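Local coordinates for geobacter metallireducens SMUG1 (Geobacter metallireducens, PDB 5H9I), which belongs to the uracil-DNA glycosylase superfamily, an alpha/beta fold built round a parallel sheet, with xanthine and pentanoic acid bound in the crystal, at residues A9-L14 and E39-Y44; S46-P51 and R130-F135. One frame throughout, in Å; residues are numbered along the deposited sequence.

Interaction 1: A9-L14 and E39-Y44; sequences AISDAL and EPHVAY
Ser-11 and His-41 bridge helices 7-19 and 38-48, whose backbones stay apart between residues 9-14 and 39-44: the closest CA atoms, of Ser-11 and Val-42, are 8.8 Å apart. Such a gap is spanned by one long side chain meeting one short one. The ring of His-41 does most of the reaching. Its CG stands opposite the backbone N (chi1 -179°), which swings the imidazole out from helix 38-48 and brings NE2 foremost. Ser-11 adds a single bond's length beyond CB, and its OG meets His-41 NE2 at 3.0 Å in a hydrogen bond that either group could donate. The hydroxyl oxygen lies at the ring edge, in the imidazole plane, and sits almost evenly between the two carbons that flank the nitrogen: Ser-11 OG is 3.9 Å from His-41 CD2 and 4.0 Å from His-41 CE1. The oxygen therefore lies close to the outward bisector of the ring at NE2, and the serine CB-OG bond meets it at a bend.

The other ring nitrogen, ND1, is hydrogen-bonded to the carbonyl oxygen of Gly-71. A salt bridge from Asp-12 OD2 to Arg-38 NH2 ties the same two helices together one residue further along helix 7-19, while Ile-10 and Leu-14 pack against helix 160-181.

With only 75 Å² buried between the segments, polarity rather than apolar packing defines this contact. Because a carbonyl oxygen can only accept, ND1 must be the donor to Gly-71, and bonds at both nitrogens fix the rotation of the imidazole about its CB-CG bond.

Interaction 2: S46-P51 and R130-F135; sequences SRFGSP and RFFARF. With LEA (pentanoic acid), chain H.
Phe-48, in the last turn of helix 38-48, meets Phe-132 of helix 128-132 in this alpha/beta, uracil-DNA glycosylase-like fold. Each helix is followed along the chain by a strand of the central parallel sheet, 55-59 and 135-139 respectively, and these two strands are neighbours in it. The two CA atoms, of Phe-48 and of Phe-132, come within 5.8 Å. Phe-48 CB lies 3.5 Å above the centre of the Phe-132 ring, almost on its normal, a CH-pi contact. The rings themselves meet askew, with planes at 31° and centroids 4.7 Å apart, and the pair is tight at one corner, where Phe-48 CD1 approaches Phe-132 CD2 to 3.3 Å.

On its opposite face the Phe-132 ring is covered by Phe-131, whose CD2 stands 3.6 Å above the centre of the Phe-132 ring. That phenyl is thus sandwiched between a methylene and a ring edge. Leu-84 of helix 77-84 touches both partners of the pair. Lys-53 NZ hydrogen-bonds to the carbonyl oxygens of Phe-48, Ser-50 and Phe-132, tying the two segments through a single amine.

Beyond the apolar core, Phe-131 O accepts from the backbone N of both Arg-134 and Phe-135. Arg-130 and Arg-134 both reach the bound pentanoic acid, Arg-134 with NH2 3.2 Å from its C3 and with Phe-135 CE1 lying over a face of its guanidinium. Arg-130 NH1 is also hydrogen-bonded to the carbonyl oxygen of Phe-125. The Arg-130 chain bends at chi3 (67°), and its NH1 donates to O1 of the acid at 2.7 Å in a nearly straight bond, 173° at the hydrogen.

Helix 38-48 serves both contacts: interaction 1 uses His-41 on it and interaction 2 its last turn, with centres about 15 Å apart. The join between them is Tyr-44, whose OH packs 3.9 Å from Phe-132 CE1 and is hydrogen-bonded to Val-137 O on strand 135-139. Two ligands mark the surroundings. Xanthine lies closer to interaction 1 than to interaction 2, about 9 Å from the His-41 side chain and about 12 Å from that of Phe-132; Tyr-44 touches Pro-73, a residue of the xanthine pocket. Pentanoic acid belongs to interaction 2, in a separate pocket completed by Arg-124, Phe-125 and Phe-240. One helix thus combines polar and aromatic attachments.

Interaction 1: A9-L14 and E39-Y44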
ATOM      1  N   ALA A   9      -8.749   6.141  11.600  1.00 15.63           N
ATOM      2  CA  ALA A   9      -8.449   5.634  12.988  1.00 14.12           C
ATOM      3  C   ALA A   9      -7.455   4.467  12.941  1.00 17.15           C
ATOM      4  O   ALA A   9      -6.513   4.327  13.760  1.00 19.84           O
ATOM      5  CB  ALA A   9      -9.692   5.187  13.663  1.00 20.13           C
ATOM      6  N   ILE A  10      -7.697   3.569  12.002  1.00 15.42           N
ATOM      7  CA  ILE A  10      -6.834   2.428  11.829  1.00 15.33           C
ATOM      8  C   ILE A  10      -5.417   2.861  11.457  1.00 18.68           C
ATOM      9  O   ILE A  10      -4.489   2.359  11.990  1.00 17.93           O
ATOM     10  CB  ILE A  10      -7.409   1.472  10.756  1.00 13.58           C
ATOM     11  CG1 ILE A  10      -8.718   0.861  11.266  1.00 13.90           C
ATOM     12  CG2 ILE A  10      -6.421   0.353  10.428  1.00 16.36           C
ATOM     13  CD1 ILE A  10      -9.548   0.103  10.251  1.00 14.44           C
ATOM     14  N   SER A  11      -5.279   3.804  10.530  1.00 16.60           N
ATOM     15  CA  SER A  11      -3.951   4.248  10.133  1.00 16.45           C
ATOM     16  C   SER A  11      -3.246   4.976  11.299  1.00 21.80           C
ATOM     17  O   SER A  11      -2.072   4.849  11.474  1.00 19.45           O
ATOM     18  CB  SER A  11      -3.930   5.134   8.824  1.00 21.57           C
ATOM     19  OG  SER A  11      -3.841   4.373   7.588  1.00 23.42           O
ATOM     20  N   ASP A  12      -4.006   5.769  12.033  1.00 17.12           N
ATOM     21  CA  ASP A  12      -3.399   6.488  13.165  1.00 19.19           C
ATOM     22  C   ASP A  12      -2.923   5.507  14.240  1.00 27.02           C
ATOM     23  O   ASP A  12      -1.879   5.691  14.770  1.00 23.54           O
ATOM     24  CB  ASP A  12      -4.337   7.560  13.705  1.00 24.22           C
ATOM     25  CG  ASP A  12      -4.434   8.814  12.770  1.00 23.70           C
ATOM     26  OD1 ASP A  12      -3.566   9.078  11.946  1.00 33.47           O
ATOM     27  OD2 ASP A  12      -5.377   9.527  12.879  1.00 32.18           O
ATOM     28  N   ALA A  13      -3.688   4.458  14.469  1.00 19.58           N
ATOM     29  CA  ALA A  13      -3.343   3.402  15.487  1.00 17.91           C
ATOM     30  C   ALA A  13      -2.109   2.679  14.990  1.00 20.88           C
ATOM     31  O   ALA A  13      -1.172   2.393  15.737  1.00 21.06           O
ATOM     32  CB  ALA A  13      -4.437   2.469  15.685  1.00 17.34           C
ATOM     33  N   LEU A  14      -2.079   2.300  13.710  1.00 17.92           N
ATOM     34  CA  LEU A  14      -0.886   1.709  13.131  1.00 18.10           C
ATOM     35  C   LEU A  14       0.361   2.592  13.312  1.00 22.08           C
ATOM     36  O   LEU A  14       1.408   2.153  13.642  1.00 19.94           O
ATOM     37  CB  LEU A  14      -1.130   1.321  11.687  1.00 14.90           C
ATOM     38  CG  LEU A  14       0.063   0.733  10.900  1.00 15.33           C
ATOM     39  CD1 LEU A  14       0.618  -0.531  11.607  1.00 16.98           C
ATOM     40  CD2 LEU A  14      -0.367   0.442   9.442  1.00 15.23           C
ATOM     41  N   GLU A  39      -2.108  14.435   5.208  1.00 14.86           N
ATOM     42  CA  GLU A  39      -3.251  15.091   4.593  1.00 14.63           C
ATOM     43  C   GLU A  39      -3.636  14.367   3.318  1.00 13.15           C
ATOM     44  O   GLU A  39      -4.791  13.983   3.142  1.00 13.70           O
ATOM     45  CB  GLU A  39      -3.128  16.632   4.430  1.00 15.90           C
ATOM     46  CG  GLU A  39      -3.138  17.234   5.804  1.00 19.63           C
ATOM     47  CD  GLU A  39      -3.105  18.739   5.815  1.00 21.88           C
ATOM     48  OE1 GLU A  39      -2.756  19.289   4.780  1.00 22.08           O
ATOM     49  OE2 GLU A  39      -3.538  19.224   6.889  1.00 29.44           O
ATOM     50  N   PRO A  40      -2.675  14.097   2.420  1.00 13.49           N
ATOM     51  CA  PRO A  40      -3.111  13.380   1.194  1.00 12.12           C
ATOM     52  C   PRO A  40      -3.510  11.908   1.496  1.00 12.18           C
ATOM     53  O   PRO A  40      -4.441  11.376   0.863  1.00 12.56           O
ATOM     54  CB  PRO A  40      -1.948  13.479   0.253  1.00 11.94           C
ATOM     55  CG  PRO A  40      -0.814  13.956   1.123  1.00 20.84           C
ATOM     56  CD  PRO A  40      -1.347  14.723   2.253  1.00 14.72           C
ATOM     57  N   HIS A  41      -2.855  11.295   2.469  1.00 12.09           N
ATOM     58  CA  HIS A  41      -3.245   9.913   2.828  1.00 11.51           C
ATOM     59  C   HIS A  41      -4.679   9.869   3.367  1.00 12.51           C
ATOM     60  O   HIS A  41      -5.462   9.035   2.935  1.00 11.41           O
ATOM     61  CB  HIS A  41      -2.287   9.404   3.862  1.00 12.95           C
ATOM     62  CG  HIS A  41      -2.570   7.995   4.287  1.00 10.89           C
ATOM     63  ND1 HIS A  41      -2.363   6.901   3.437  1.00 13.89           N
ATOM     64  CD2 HIS A  41      -3.128   7.482   5.397  1.00 13.81           C
ATOM     65  CE1 HIS A  41      -2.745   5.806   4.065  1.00 14.90           C
ATOM     66  NE2 HIS A  41      -3.219   6.126   5.248  1.00 15.42           N
ATOM     67  N   VAL A  42      -5.001  10.757   4.307  1.00 12.43           N
ATOM     68  CA  VAL A  42      -6.363  10.786   4.817  1.00 11.76           C
ATOM     69  C   VAL A  42      -7.374  11.193   3.759  1.00 10.84           C
ATOM     70  O   VAL A  42      -8.515  10.736   3.802  1.00 11.86           O
ATOM     71  CB  VAL A  42      -6.383  11.667   6.108  1.00 14.69           C
ATOM     72  CG1 VAL A  42      -7.811  11.874   6.570  1.00 16.97           C
ATOM     73  CG2 VAL A  42      -5.555  11.004   7.212  1.00 15.23           C
ATOM     74  N   ALA A  43      -7.014  12.099   2.835  1.00 10.61           N
ATOM     75  CA  ALA A  43      -7.846  12.346   1.701  1.00 11.51           C
ATOM     76  C   ALA A  43      -8.226  11.060   0.932  1.00 11.94           C
ATOM     77  O   ALA A  43      -9.365  10.834   0.598  1.00 10.61           O
ATOM     78  CB  ALA A  43      -7.235  13.406   0.755  1.00 12.33           C
ATOM     79  N   TYR A  44      -7.202  10.264   0.685  1.00 11.12           N
ATOM     80  CA  TYR A  44      -7.449   9.028  -0.076  1.00 10.28           C
ATOM     81  C   TYR A  44      -8.329   8.090   0.771  1.00  9.44           C
ATOM     82  O   TYR A  44      -9.327   7.554   0.264  1.00 10.71           O
ATOM     83  CB  TYR A  44      -6.079   8.355  -0.329  1.00 10.13           C
ATOM     84  CG  TYR A  44      -6.149   6.935  -0.861  1.00 10.65           C
ATOM     85  CD1 TYR A  44      -6.642   6.696  -2.130  1.00 11.11           C
ATOM     86  CD2 TYR A  44      -5.741   5.875  -0.063  1.00  9.58           C
ATOM     87  CE1 TYR A  44      -6.721   5.400  -2.662  1.00 10.21           C
ATOM     88  CE2 TYR A  44      -5.846   4.563  -0.597  1.00 10.64           C
ATOM     89  CZ  TYR A  44      -6.347   4.374  -1.873  1.00  8.66           C
ATOM     90  OH  TYR A  44      -6.496   3.079  -2.342  1.00 11.53           O
TER

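Interaction 2: S46-P51 and R130-F135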
ATOM      1  N   SER A  46     -10.497   8.863   3.086  1.00 11.51           N
ATOM      2  CA  SER A  46     -11.818   9.401   3.360  0.55 10.39           C
ATOM      3  C   SER A  46     -12.635   9.506   2.097  1.00 10.69           C
ATOM      4  O   SER A  46     -13.856   9.229   2.115  1.00 12.95           O
ATOM      5  CB  SER A  46     -11.670  10.784   3.906  0.55 10.53           C
ATOM      6  OG  SER A  46     -10.897  10.814   5.132  0.55 10.86           O
ATOM      7  N   ARG A  47     -12.038   9.837   0.985  1.00  9.26           N
ATOM      8  CA  ARG A  47     -12.748  10.006  -0.275  1.00  9.15           C
ATOM      9  C   ARG A  47     -13.088   8.696  -0.953  1.00 10.85           C
ATOM     10  O   ARG A  47     -14.092   8.603  -1.678  1.00 12.06           O
ATOM     11  CB  ARG A  47     -11.934  10.878  -1.244  1.00  9.36           C
ATOM     12  CG  ARG A  47     -11.761  12.298  -0.763  1.00  9.16           C
ATOM     13  CD  ARG A  47     -10.887  13.140  -1.664  1.00  9.22           C
ATOM     14  NE  ARG A  47     -10.447  14.302  -0.891  1.00 10.14           N
ATOM     15  CZ  ARG A  47      -9.728  15.299  -1.395  1.00 11.90           C
ATOM     16  NH1 ARG A  47      -9.422  15.363  -2.652  1.00 12.98           N
ATOM     17  NH2 ARG A  47      -9.301  16.204  -0.522  1.00 12.35           N
ATOM     18  N   PHE A  48     -12.206   7.684  -0.756  1.00 10.84           N
ATOM     19  CA  PHE A  48     -12.294   6.429  -1.538  1.00 10.94           C
ATOM     20  C   PHE A  48     -12.396   5.221  -0.672  1.00 11.56           C
ATOM     21  O   PHE A  48     -12.722   4.161  -1.253  1.00 12.46           O
ATOM     22  CB  PHE A  48     -11.076   6.364  -2.444  1.00 10.73           C
ATOM     23  CG  PHE A  48     -11.015   7.588  -3.365  1.00  9.99           C
ATOM     24  CD1 PHE A  48     -11.972   7.808  -4.283  1.00 10.41           C
ATOM     25  CD2 PHE A  48      -9.927   8.460  -3.353  1.00 10.46           C
ATOM     26  CE1 PHE A  48     -11.957   8.946  -5.131  1.00 10.76           C
ATOM     27  CE2 PHE A  48      -9.890   9.594  -4.129  1.00 10.76           C
ATOM     28  CZ  PHE A  48     -10.885   9.817  -5.040  1.00 11.03           C
ATOM     29  N   GLY A  49     -12.264   5.302   0.624  1.00 12.48           N
ATOM     30  CA  GLY A  49     -12.243   4.093   1.456  1.00 13.21           C
ATOM     31  C   GLY A  49     -13.500   3.944   2.261  1.00 20.76           C
ATOM     32  O   GLY A  49     -13.417   3.206   3.301  1.00 18.77           O
ATOM     33  N   SER A  50     -14.677   4.498   1.874  1.00 16.32           N
ATOM     34  CA  SER A  50     -15.863   4.222   2.629  1.00 16.74           C
ATOM     35  C   SER A  50     -16.265   2.746   2.526  1.00 18.04           C
ATOM     36  O   SER A  50     -16.299   2.151   1.461  1.00 16.50           O
ATOM     37  CB  SER A  50     -17.002   5.057   2.045  1.00 20.59           C
ATOM     38  OG  SER A  50     -16.728   6.348   2.317  1.00 28.35           O
ATOM     39  N   PRO A  51     -16.678   2.092   3.663  1.00 16.50           N
ATOM     40  CA  PRO A  51     -17.187   0.787   3.626  1.00 15.69           C
ATOM     41  C   PRO A  51     -18.579   0.662   3.116  1.00 20.93           C
ATOM     42  O   PRO A  51     -19.310   1.690   3.175  1.00 20.89           O
ATOM     43  CB  PRO A  51     -17.121   0.359   5.073  1.00 17.66           C
ATOM     44  CG  PRO A  51     -17.308   1.622   5.851  1.00 20.28           C
ATOM     45  CD  PRO A  51     -16.567   2.613   5.022  1.00 17.93           C
ATOM     46  N   ARG A 130     -16.569   4.391  -9.871  1.00 11.51           N
ATOM     47  CA  ARG A 130     -16.904   3.016 -10.295  1.00 11.31           C
ATOM     48  C   ARG A 130     -15.988   1.949  -9.705  1.00 12.66           C
ATOM     49  O   ARG A 130     -16.472   0.849  -9.417  1.00 14.54           O
ATOM     50  CB  ARG A 130     -16.941   2.920 -11.758  1.00 13.22           C
ATOM     51  CG  ARG A 130     -18.030   3.776 -12.404  1.00 15.78           C
ATOM     52  CD  ARG A 130     -18.281   3.505 -13.878  1.00 21.09           C
ATOM     53  NE  ARG A 130     -18.859   2.136 -13.992  1.00 19.38           N
ATOM     54  CZ  ARG A 130     -18.270   0.979 -14.340  1.00 29.25           C
ATOM     55  NH1 ARG A 130     -16.998   0.855 -14.638  1.00 25.26           N
ATOM     56  NH2 ARG A 130     -19.075  -0.094 -14.453  1.00 28.42           N
ATOM     57  N   PHE A 131     -14.722   2.303  -9.459  1.00 11.88           N
ATOM     58  CA  PHE A 131     -13.771   1.394  -8.782  1.00 11.24           C
ATOM     59  C   PHE A 131     -14.020   1.227  -7.342  1.00 11.43           C
ATOM     60  O   PHE A 131     -14.228   0.163  -6.808  1.00 11.90           O
ATOM     61  CB  PHE A 131     -12.312   1.819  -9.127  1.00 10.96           C
ATOM     62  CG  PHE A 131     -11.311   0.950  -8.520  1.00 11.33           C
ATOM     63  CD1 PHE A 131     -11.125  -0.354  -8.980  1.00 13.37           C
ATOM     64  CD2 PHE A 131     -10.509   1.401  -7.491  1.00 11.34           C
ATOM     65  CE1 PHE A 131     -10.145  -1.128  -8.349  1.00 12.03           C
ATOM     66  CE2 PHE A 131      -9.552   0.647  -6.935  1.00 10.53           C
ATOM     67  CZ  PHE A 131      -9.325  -0.653  -7.378  1.00 11.67           C
ATOM     68  N   PHE A 132     -14.068   2.375  -6.635  1.00 11.83           N
ATOM     69  CA  PHE A 132     -14.127   2.345  -5.211  1.00 10.69           C
ATOM     70  C   PHE A 132     -15.489   1.982  -4.696  1.00 11.90           C
ATOM     71  O   PHE A 132     -15.659   1.708  -3.491  1.00 13.60           O
ATOM     72  CB  PHE A 132     -13.591   3.646  -4.584  1.00 10.45           C
ATOM     73  CG  PHE A 132     -12.085   3.879  -4.843  1.00 10.72           C
ATOM     74  CD1 PHE A 132     -11.183   3.109  -4.168  1.00 10.11           C
ATOM     75  CD2 PHE A 132     -11.656   4.840  -5.718  1.00  9.73           C
ATOM     76  CE1 PHE A 132      -9.826   3.315  -4.374  1.00  9.38           C
ATOM     77  CE2 PHE A 132     -10.301   5.043  -5.959  1.00  9.42           C
ATOM     78  CZ  PHE A 132      -9.439   4.279  -5.239  1.00 11.15           C
ATOM     79  N   ALA A 133     -16.480   1.933  -5.583  1.00 11.62           N
ATOM     80  CA  ALA A 133     -17.762   1.364  -5.164  1.00 13.04           C
ATOM     81  C   ALA A 133     -17.556  -0.030  -4.622  1.00 13.18           C
ATOM     82  O   ALA A 133     -18.299  -0.437  -3.690  1.00 16.97           O
ATOM     83  CB  ALA A 133     -18.682   1.295  -6.333  1.00 13.76           C
ATOM     84  N   ARG A 134     -16.624  -0.803  -5.164  1.00 13.06           N
ATOM     85  CA  ARG A 134     -16.450  -2.196  -4.770  1.00 12.93           C
ATOM     86  C   ARG A 134     -15.053  -2.561  -4.309  1.00 12.19           C
ATOM     87  O   ARG A 134     -14.882  -3.581  -3.737  1.00 12.75           O
ATOM     88  CB  ARG A 134     -16.813  -3.143  -5.917  1.00 15.27           C
ATOM     89  CG  ARG A 134     -18.265  -3.202  -6.366  1.00 16.76           C
ATOM     90  CD  ARG A 134     -18.355  -4.246  -7.512  1.00 25.31           C
ATOM     91  NE  ARG A 134     -18.179  -3.648  -8.810  1.00 26.43           N
ATOM     92  CZ  ARG A 134     -17.557  -4.179  -9.852  1.00 37.65           C
ATOM     93  NH1 ARG A 134     -16.972  -5.334  -9.771  1.00 32.41           N
ATOM     94  NH2 ARG A 134     -17.545  -3.497 -10.993  1.00 33.16           N
ATOM     95  N   PHE A 135     -14.063  -1.720  -4.613  1.00 13.00           N
ATOM     96  CA  PHE A 135     -12.679  -2.065  -4.390  1.00 12.49           C
ATOM     97  C   PHE A 135     -11.983  -1.053  -3.453  1.00 13.24           C
ATOM     98  O   PHE A 135     -12.409   0.104  -3.319  1.00 13.04           O
ATOM     99  CB  PHE A 135     -11.933  -2.091  -5.730  1.00 14.89           C
ATOM    100  CG  PHE A 135     -12.360  -3.203  -6.648  1.00 11.94           C
ATOM    101  CD1 PHE A 135     -13.384  -3.015  -7.467  1.00 13.79           C
ATOM    102  CD2 PHE A 135     -11.739  -4.458  -6.563  1.00 14.65           C
ATOM    103  CE1 PHE A 135     -13.788  -4.002  -8.329  1.00 14.28           C
ATOM    104  CE2 PHE A 135     -12.129  -5.464  -7.369  1.00 19.39           C
ATOM    105  CZ  PHE A 135     -13.139  -5.255  -8.214  1.00 15.49           C
TER
HETATM  106  C2  LEA H 307     -15.375  -2.390 -14.732  1.00 30.58           C
HETATM  107  O2  LEA H 307     -14.214  -2.706 -14.810  1.00 35.05           O
HETATM  108  C3  LEA H 307     -16.247  -3.199 -13.879  1.00 30.35           C
HETATM  109  C4  LEA H 307     -17.262  -3.752 -14.794  1.00 30.19           C
HETATM  110  C5  LEA H 307     -18.585  -3.066 -14.706  1.00 21.63           C
HETATM  111  C6  LEA H 307     -19.728  -3.812 -15.449  1.00 31.72           C
HETATM  112  O1  LEA H 307     -15.828  -1.458 -15.361  1.00 36.32           O